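Side-chain contacts in putative oxidoreductase (Jannaschia sp., PDB 3C24), which is of unestablished function but probably acts as an NAD(P)-dependent oxidoreductase, binding the nucleotide on an N-terminal Rossmann-type domain: residues Pro89-Arg92 against Pro93-Val97; Gln156-Glu159 against Glu160-Ala163; Ala103-Ala107 against Gly108-Glu112. All blocks are in the same frame, centred on the assembly; numbering follows the deposited sequence.

Contact 1: residues Pro89-Arg92 against Pro93-Val97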
loop_
_atom_site.group_PDB
_atom_site.type_symbol
_atom_site.label_atom_id
_atom_site.label_comp_id
_atom_site.label_asym_id
_atom_site.label_seq_id
_atom_site.Cartn_x
_atom_site.Cartn_y
_atom_site.Cartn_z
ATOM N N PRO A 89 -22.888 -23.875 25.389
ATOM C CA PRO A 89 -24.004 -24.523 26.112
ATOM C C PRO A 89 -24.154 -24.120 27.572
ATOM O O PRO A 89 -25.189 -24.447 28.221
ATOM C CB PRO A 89 -23.640 -26.004 26.060
ATOM C CG PRO A 89 -22.701 -26.143 24.907
ATOM C CD PRO A 89 -21.951 -24.862 24.814
ATOM N N ARG A 90 -23.152 -23.408 28.077
ATOM C CA ARG A 90 -23.100 -23.032 29.501
ATOM C C ARG A 90 -23.645 -21.656 29.853
ATOM O O ARG A 90 -23.961 -21.370 30.998
ATOM C CB ARG A 90 -21.646 -23.146 30.038
ATOM C CG ARG A 90 -20.967 -24.494 29.826
ATOM C CD ARG A 90 -19.509 -24.474 30.401
ATOM N NE ARG A 90 -19.534 -24.423 31.862
ATOM C CZ ARG A 90 -18.463 -24.316 32.648
ATOM N NH1 ARG A 90 -17.260 -24.248 32.119
ATOM N NH2 ARG A 90 -18.604 -24.291 33.958
ATOM N N VAL A 91 -23.730 -20.787 28.846
ATOM C CA VAL A 91 -24.161 -19.409 29.091
ATOM C C VAL A 91 -25.681 -19.287 29.255
ATOM O O VAL A 91 -26.419 -20.154 28.815
ATOM C CB VAL A 91 -23.642 -18.442 28.016
ATOM C CG1 VAL A 91 -22.076 -18.456 27.993
ATOM C CG2 VAL A 91 -24.259 -18.779 26.611
ATOM N N ARG A 92 -26.129 -18.220 29.913
ATOM C CA ARG A 92 -27.556 -17.996 30.106
ATOM C C ARG A 92 -28.213 -17.622 28.771
ATOM O O ARG A 92 -27.553 -17.060 27.860
ATOM C CB ARG A 92 -27.810 -16.857 31.102
ATOM C CG ARG A 92 -27.305 -17.112 32.516
ATOM C CD ARG A 92 -27.414 -15.781 33.304
ATOM N NE ARG A 92 -26.558 -14.704 32.759
ATOM C CZ ARG A 92 -26.598 -13.440 33.169
ATOM N NH1 ARG A 92 -27.460 -13.062 34.097
ATOM N NH2 ARG A 92 -25.798 -12.538 32.634
ATOM N N PRO A 93 -29.494 -17.963 28.606
ATOM C CA PRO A 93 -30.163 -17.555 27.382
ATOM C C PRO A 93 -29.968 -16.050 27.200
ATOM O O PRO A 93 -29.985 -15.296 28.166
ATOM C CB PRO A 93 -31.642 -17.842 27.704
ATOM C CG PRO A 93 -31.561 -19.068 28.611
ATOM C CD PRO A 93 -30.366 -18.782 29.488
ATOM N N GLY A 94 -29.834 -15.600 25.973
ATOM C CA GLY A 94 -29.710 -14.150 25.726
ATOM C C GLY A 94 -28.332 -13.566 25.817
ATOM O O GLY A 94 -28.127 -12.381 25.513
ATOM N N THR A 95 -27.373 -14.396 26.217
ATOM C CA THR A 95 -25.980 -13.988 26.267
ATOM C C THR A 95 -25.515 -13.730 24.827
ATOM O O THR A 95 -25.856 -14.474 23.896
ATOM C CB THR A 95 -25.116 -15.069 26.954
ATOM O OG1 THR A 95 -25.603 -15.289 28.269
ATOM C CG2 THR A 95 -23.616 -14.660 26.996
ATOM N N ILE A 96 -24.687 -12.702 24.671
ATOM C CA ILE A 96 -24.082 -12.355 23.389
ATOM C C ILE A 96 -22.678 -12.966 23.366
ATOM O O ILE A 96 -21.846 -12.630 24.168
ATOM C CB ILE A 96 -23.955 -10.845 23.191
ATOM C CG1 ILE A 96 -25.319 -10.198 23.059
ATOM C CG2 ILE A 96 -23.167 -10.500 21.927
ATOM C CD1 ILE A 96 -25.299 -8.626 23.374
ATOM N N VAL A 97 -22.496 -13.937 22.494
ATOM C CA VAL A 97 -21.194 -14.582 22.231
ATOM C C VAL A 97 -20.579 -13.832 21.047
ATOM O O VAL A 97 -21.125 -13.818 19.900
ATOM C CB VAL A 97 -21.366 -16.062 21.927
ATOM C CG1 VAL A 97 -20.016 -16.666 21.498
ATOM C CG2 VAL A 97 -21.997 -16.789 23.167
HETATM O O HOH W 1 -24.321 -16.108 30.770
#
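Arg92 and Thr95 are the ends of a type II beta turn, closed by the backbone bond from Thr95 N to Arg92 O (3.1 Å, N-H...O angle 153°), with Pro93 and Gly94 at its two corners. Gly94 has phi 86°, where a CB would collide with the carbonyl oxygen of Pro93. The hydroxyl of Thr95 doubles the closure: OG1 gives a hydrogen bond of 2.7 Å to the same Arg92 O. Both donors come from one face of the carbonyl plane, moderately tilted from it. OG1 sits beside its own backbone N (chi1 -59°), which turns it back into the turn. The turn leads from the loop after helix 77-87 into strand 96-99, a parallel strand of the Rossmann-type sheet, where Ile96 and Val97 begin to pair with their neighbours. A water donates to Thr95 OG1 (2.9 Å) and accepts from Arg92 N, also at 2.9 Å; its bond from Arg92 NE is weak, though the water lies in plane at the guanidinium edge. At the far end of that arginine, NH2 is held by the backbone O of Ala68. Val91 supplies the apolar side: its CG2 meets Thr95 CB at 3.8 Å, while its CB lies 3.9 Å from Thr95 CG2, the two branched side chains crossing at a slant.

Contact 2: residues Gln156-Glu159 against Glu160-Ala163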
loop_
_atom_site.group_PDB
_atom_site.type_symbol
_atom_site.label_atom_id
_atom_site.label_comp_id
_atom_site.label_asym_id
_atom_site.label_seq_id
_atom_site.Cartn_x
_atom_site.Cartn_y
_atom_site.Cartn_z
ATOM N N GLN A 156 -26.819 -13.996 14.619
ATOM C CA GLN A 156 -28.105 -14.480 15.075
ATOM C C GLN A 156 -28.467 -13.797 16.374
ATOM O O GLN A 156 -27.616 -13.363 17.154
ATOM C CB GLN A 156 -28.104 -16.007 15.221
ATOM C CG GLN A 156 -27.409 -16.518 16.371
ATOM C CD GLN A 156 -27.691 -17.991 16.624
ATOM O OE1 GLN A 156 -27.446 -18.820 15.764
ATOM N NE2 GLN A 156 -28.104 -18.324 17.853
ATOM N N GLY A 157 -29.756 -13.709 16.617
ATOM C CA GLY A 157 -30.249 -13.118 17.864
ATOM C C GLY A 157 -31.121 -11.916 17.637
ATOM O O GLY A 157 -31.314 -11.471 16.499
ATOM N N PRO A 158 -31.671 -11.385 18.709
ATOM C CA PRO A 158 -32.532 -10.225 18.643
ATOM C C PRO A 158 -31.829 -8.989 18.116
ATOM O O PRO A 158 -30.683 -8.727 18.445
ATOM C CB PRO A 158 -32.932 -9.981 20.099
ATOM C CG PRO A 158 -32.152 -10.821 20.914
ATOM C CD PRO A 158 -31.508 -11.883 20.081
ATOM N N GLU A 159 -32.580 -8.212 17.347
ATOM C CA GLU A 159 -32.107 -6.969 16.744
ATOM C C GLU A 159 -31.452 -6.013 17.718
ATOM O O GLU A 159 -30.424 -5.379 17.430
ATOM C CB GLU A 159 -33.280 -6.244 16.113
ATOM C CG GLU A 159 -32.956 -4.898 15.473
ATOM C CD GLU A 159 -31.946 -4.949 14.318
ATOM O OE1 GLU A 159 -31.642 -6.025 13.728
ATOM O OE2 GLU A 159 -31.492 -3.852 13.961
ATOM N N GLU A 160 -32.053 -5.952 18.875
ATOM C CA GLU A 160 -31.601 -5.033 19.940
ATOM C C GLU A 160 -30.148 -5.293 20.369
ATOM O O GLU A 160 -29.466 -4.453 20.924
ATOM C CB GLU A 160 -32.508 -5.098 21.146
ATOM C CG GLU A 160 -33.937 -4.671 20.834
ATOM C CD GLU A 160 -34.903 -5.826 20.516
ATOM O OE1 GLU A 160 -34.538 -6.820 19.808
ATOM O OE2 GLU A 160 -36.080 -5.680 20.969
ATOM N N HIS A 161 -29.710 -6.497 20.077
ATOM C CA HIS A 161 -28.349 -6.905 20.457
ATOM C C HIS A 161 -27.294 -6.381 19.515
ATOM O O HIS A 161 -26.096 -6.383 19.877
ATOM C CB HIS A 161 -28.248 -8.424 20.600
ATOM C CG HIS A 161 -28.890 -8.926 21.834
ATOM N ND1 HIS A 161 -28.776 -10.236 22.250
ATOM C CD2 HIS A 161 -29.562 -8.271 22.812
ATOM C CE1 HIS A 161 -29.421 -10.377 23.397
ATOM N NE2 HIS A 161 -29.912 -9.205 23.760
ATOM N N TYR A 162 -27.697 -5.878 18.351
ATOM C CA TYR A 162 -26.684 -5.361 17.417
ATOM C C TYR A 162 -25.989 -4.180 18.074
ATOM O O TYR A 162 -24.782 -4.112 18.100
ATOM C CB TYR A 162 -27.255 -4.945 16.052
ATOM C CG TYR A 162 -26.154 -4.318 15.240
ATOM C CD1 TYR A 162 -25.264 -5.103 14.545
ATOM C CD2 TYR A 162 -25.923 -2.946 15.282
ATOM C CE1 TYR A 162 -24.211 -4.531 13.860
ATOM C CE2 TYR A 162 -24.858 -2.382 14.598
ATOM C CZ TYR A 162 -24.007 -3.168 13.910
ATOM O OH TYR A 162 -22.931 -2.596 13.256
ATOM N N ALA A 163 -26.785 -3.279 18.630
ATOM C CA ALA A 163 -26.261 -2.043 19.254
ATOM C C ALA A 163 -25.309 -2.387 20.382
ATOM O O ALA A 163 -24.286 -1.730 20.567
ATOM C CB ALA A 163 -27.381 -1.153 19.770
HETATM O O HOH W 2 -29.552 -2.769 17.717
#
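Pro158 and His161 meet through both backbone and side chain where the loop after strand 148-156 turns into helix 160-172. Two backbone hydrogen bonds lead the chain into the helix: His161 N to Pro158 O and Tyr162 N to Glu159 O, each 2.9 Å. A water continues the pattern, donating to Glu159 O at 2.8 Å and accepting from Ala163 N at 3.0 Å, which bridges a pair too far apart to bond directly.

The apolar contact is a CH-pi interaction. Pro158 CG stands over the centre of the imidazole, 3.7 Å from its centroid and only 12° off the ring normal. His161 CG lies beside the backbone N (chi1 -74°), swinging the ring back along the chain to meet the proline. ND1 is hydrogen-bonded to Thr117 OG1 of strand 117-123, tying this end of helix 160-172 to the sheet. An alanine at His161 would probably leave Pro158 CG without its aromatic cover and Thr117 OG1 without this partner.

Among the acidic side chains, Glu160 bends back at chi2, bringing OE1 to 3.6 Å from Pro158 CB without a hydrogen bond to Glu159 N. Glu159 reaches instead to Arg181, forming a salt bridge through OE2. The two carboxylates stay 6.8 Å apart between their OE1 atoms, so mutual repulsion is likely to be modest; their negative charge beside the first turn would probably suit the positive end of the helix dipole.

Contact 3: residues Ala103-Ala107 against Gly108-Glu112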
loop_
_atom_site.group_PDB
_atom_site.type_symbol
_atom_site.label_atom_id
_atom_site.label_comp_id
_atom_site.label_asym_id
_atom_site.label_seq_id
_atom_site.Cartn_x
_atom_site.Cartn_y
_atom_site.Cartn_z
ATOM N N ALA A 103 -14.299 -16.204 10.172
ATOM C CA ALA A 103 -13.902 -17.516 9.671
ATOM C C ALA A 103 -14.690 -18.702 10.241
ATOM O O ALA A 103 -15.330 -19.440 9.499
ATOM C CB ALA A 103 -12.346 -17.728 9.860
ATOM N N ALA A 104 -14.644 -18.892 11.553
ATOM C CA ALA A 104 -15.372 -20.043 12.155
ATOM C C ALA A 104 -16.879 -19.974 11.902
ATOM O O ALA A 104 -17.500 -20.946 11.502
ATOM C CB ALA A 104 -15.048 -20.180 13.669
ATOM N N PRO A 105 -17.495 -18.811 12.107
ATOM C CA PRO A 105 -18.909 -18.617 11.832
ATOM C C PRO A 105 -19.266 -19.015 10.414
ATOM O O PRO A 105 -20.213 -19.773 10.191
ATOM C CB PRO A 105 -19.045 -17.110 12.027
ATOM C CG PRO A 105 -18.163 -16.893 13.140
ATOM C CD PRO A 105 -16.943 -17.619 12.761
ATOM N N TYR A 106 -18.514 -18.510 9.455
ATOM C CA TYR A 106 -18.852 -18.761 8.025
ATOM C C TYR A 106 -18.523 -20.190 7.630
ATOM O O TYR A 106 -19.142 -20.758 6.721
ATOM C CB TYR A 106 -18.171 -17.740 7.086
ATOM C CG TYR A 106 -18.767 -17.696 5.714
ATOM C CD1 TYR A 106 -20.084 -17.382 5.536
ATOM C CD2 TYR A 106 -18.005 -17.994 4.588
ATOM C CE1 TYR A 106 -20.654 -17.369 4.277
ATOM C CE2 TYR A 106 -18.554 -17.983 3.350
ATOM C CZ TYR A 106 -19.887 -17.664 3.193
ATOM O OH TYR A 106 -20.456 -17.611 1.958
ATOM N N ALA A 107 -17.569 -20.776 8.327
ATOM C CA ALA A 107 -17.188 -22.184 8.072
ATOM C C ALA A 107 -18.283 -23.116 8.499
ATOM O O ALA A 107 -18.340 -24.273 8.083
ATOM C CB ALA A 107 -15.916 -22.557 8.786
ATOM N N GLY A 108 -19.145 -22.595 9.363
ATOM C CA GLY A 108 -20.285 -23.340 9.851
ATOM C C GLY A 108 -20.009 -24.230 11.048
ATOM O O GLY A 108 -20.752 -25.186 11.302
ATOM N N VAL A 109 -19.007 -23.860 11.823
ATOM C CA VAL A 109 -18.572 -24.688 12.968
ATOM C C VAL A 109 -19.048 -24.197 14.310
ATOM O O VAL A 109 -18.782 -24.833 15.324
ATOM C CB VAL A 109 -17.023 -24.888 12.973
ATOM C CG1 VAL A 109 -16.588 -25.496 11.643
ATOM C CG2 VAL A 109 -16.264 -23.608 13.197
HETATM N N MSE A 110 -19.773 -23.084 14.337
HETATM C CA MSE A 110 -20.326 -22.580 15.624
HETATM C C MSE A 110 -21.415 -23.520 16.103
HETATM O O MSE A 110 -22.226 -24.010 15.301
HETATM C CB MSE A 110 -20.865 -21.137 15.532
HETATM C CG MSE A 110 -19.836 -20.109 15.071
HETATM SE SE MSE A 110 -18.228 -20.063 16.194
HETATM C CE MSE A 110 -19.002 -19.340 17.718
ATOM N N PRO A 111 -21.439 -23.817 17.415
ATOM C CA PRO A 111 -22.480 -24.733 17.861
ATOM C C PRO A 111 -23.838 -24.164 17.659
ATOM O O PRO A 111 -24.028 -22.962 17.747
ATOM C CB PRO A 111 -22.224 -24.871 19.366
ATOM C CG PRO A 111 -20.929 -24.288 19.630
ATOM C CD PRO A 111 -20.536 -23.410 18.497
ATOM N N GLU A 112 -24.772 -25.038 17.341
ATOM C CA GLU A 112 -26.177 -24.657 17.177
ATOM C C GLU A 112 -26.844 -24.462 18.521
ATOM O O GLU A 112 -26.982 -25.395 19.300
ATOM C CB GLU A 112 -26.943 -25.740 16.397
ATOM C CG GLU A 112 -28.375 -25.405 16.103
ATOM C CD GLU A 112 -29.157 -26.586 15.532
ATOM O OE1 GLU A 112 -28.563 -27.664 15.308
ATOM O OE2 GLU A 112 -30.375 -26.439 15.316
HETATM O O HOH W 3 -21.071 -21.410 12.325
#
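Met110, present as selenomethionine, folds back over the end of helix 103-107 and meets Ala104 and Pro105. From CB, its chain runs beside the backbone N (chi1 -58°) to CG, which lies 3.7 Å from Pro105 CA and 4.1 Å from Pro105 CG; the proline ring and the side chain lie side by side and point the same way. A bend at chi2 takes SE across to Ala104 CB at 4.1 Å. The third torsion is bent as well and turns CE away from Ala104. Ile80 of helix 77-87 and Tyr118 of strand 117-123 also touch this side chain.

Val109 packs on the neighbouring part of the last turn. Its CG2 branch reaches Ala104 CB at 3.7 Å, while CG1 makes a looser contact with Ala107 CB. Ala104 CB thus receives both Val109 and Met110.

The backbone fixes this return. Val109 N gives a nearly straight bond to Ala104 O (3.3 Å, N-H...O angle 172°). Gly108 N bonds to Pro105 O at 3.1 Å, from well above the carbonyl plane, and has a second, weak bond to Ala104 O. Pro105 O also takes a hydrogen bond from a water, which accepts from Met110 N at 2.9 Å and joins the helix end to the departing loop.

Gly108 leaves the helix with phi 86°, where a CB would clash with Ala107 O. Its positive phi and the bonds back into the last turn make a Schellman motif, across which the side chains of Ala104 and Val109, the pair joined by its outer bond, also meet; it ends the short helix that follows strand 96-99 in the Rossmann-like fold.

All three are local contacts at chain turns, but they serve different transitions: contact 1 enters a strand, contact 2 starts a helix and contact 3 ends one. Contacts 1 and 3 are partly buried and lie on consecutive elements, strand 96-99 and helix 103-107, without touching. Contact 2 lies at the surface, yet it meets contact 1 directly: Gly94 O is 3.2 Å from His161 CE1, and Ile96 packs on the imidazole. The chemistry follows place. Contact 1 depends on a hydroxyl and a bridging water, contact 2 combines a CH-pi contact with acidic side chains of exposed residues, and contact 3 relies on apolar side chains that also touch helix 77-87.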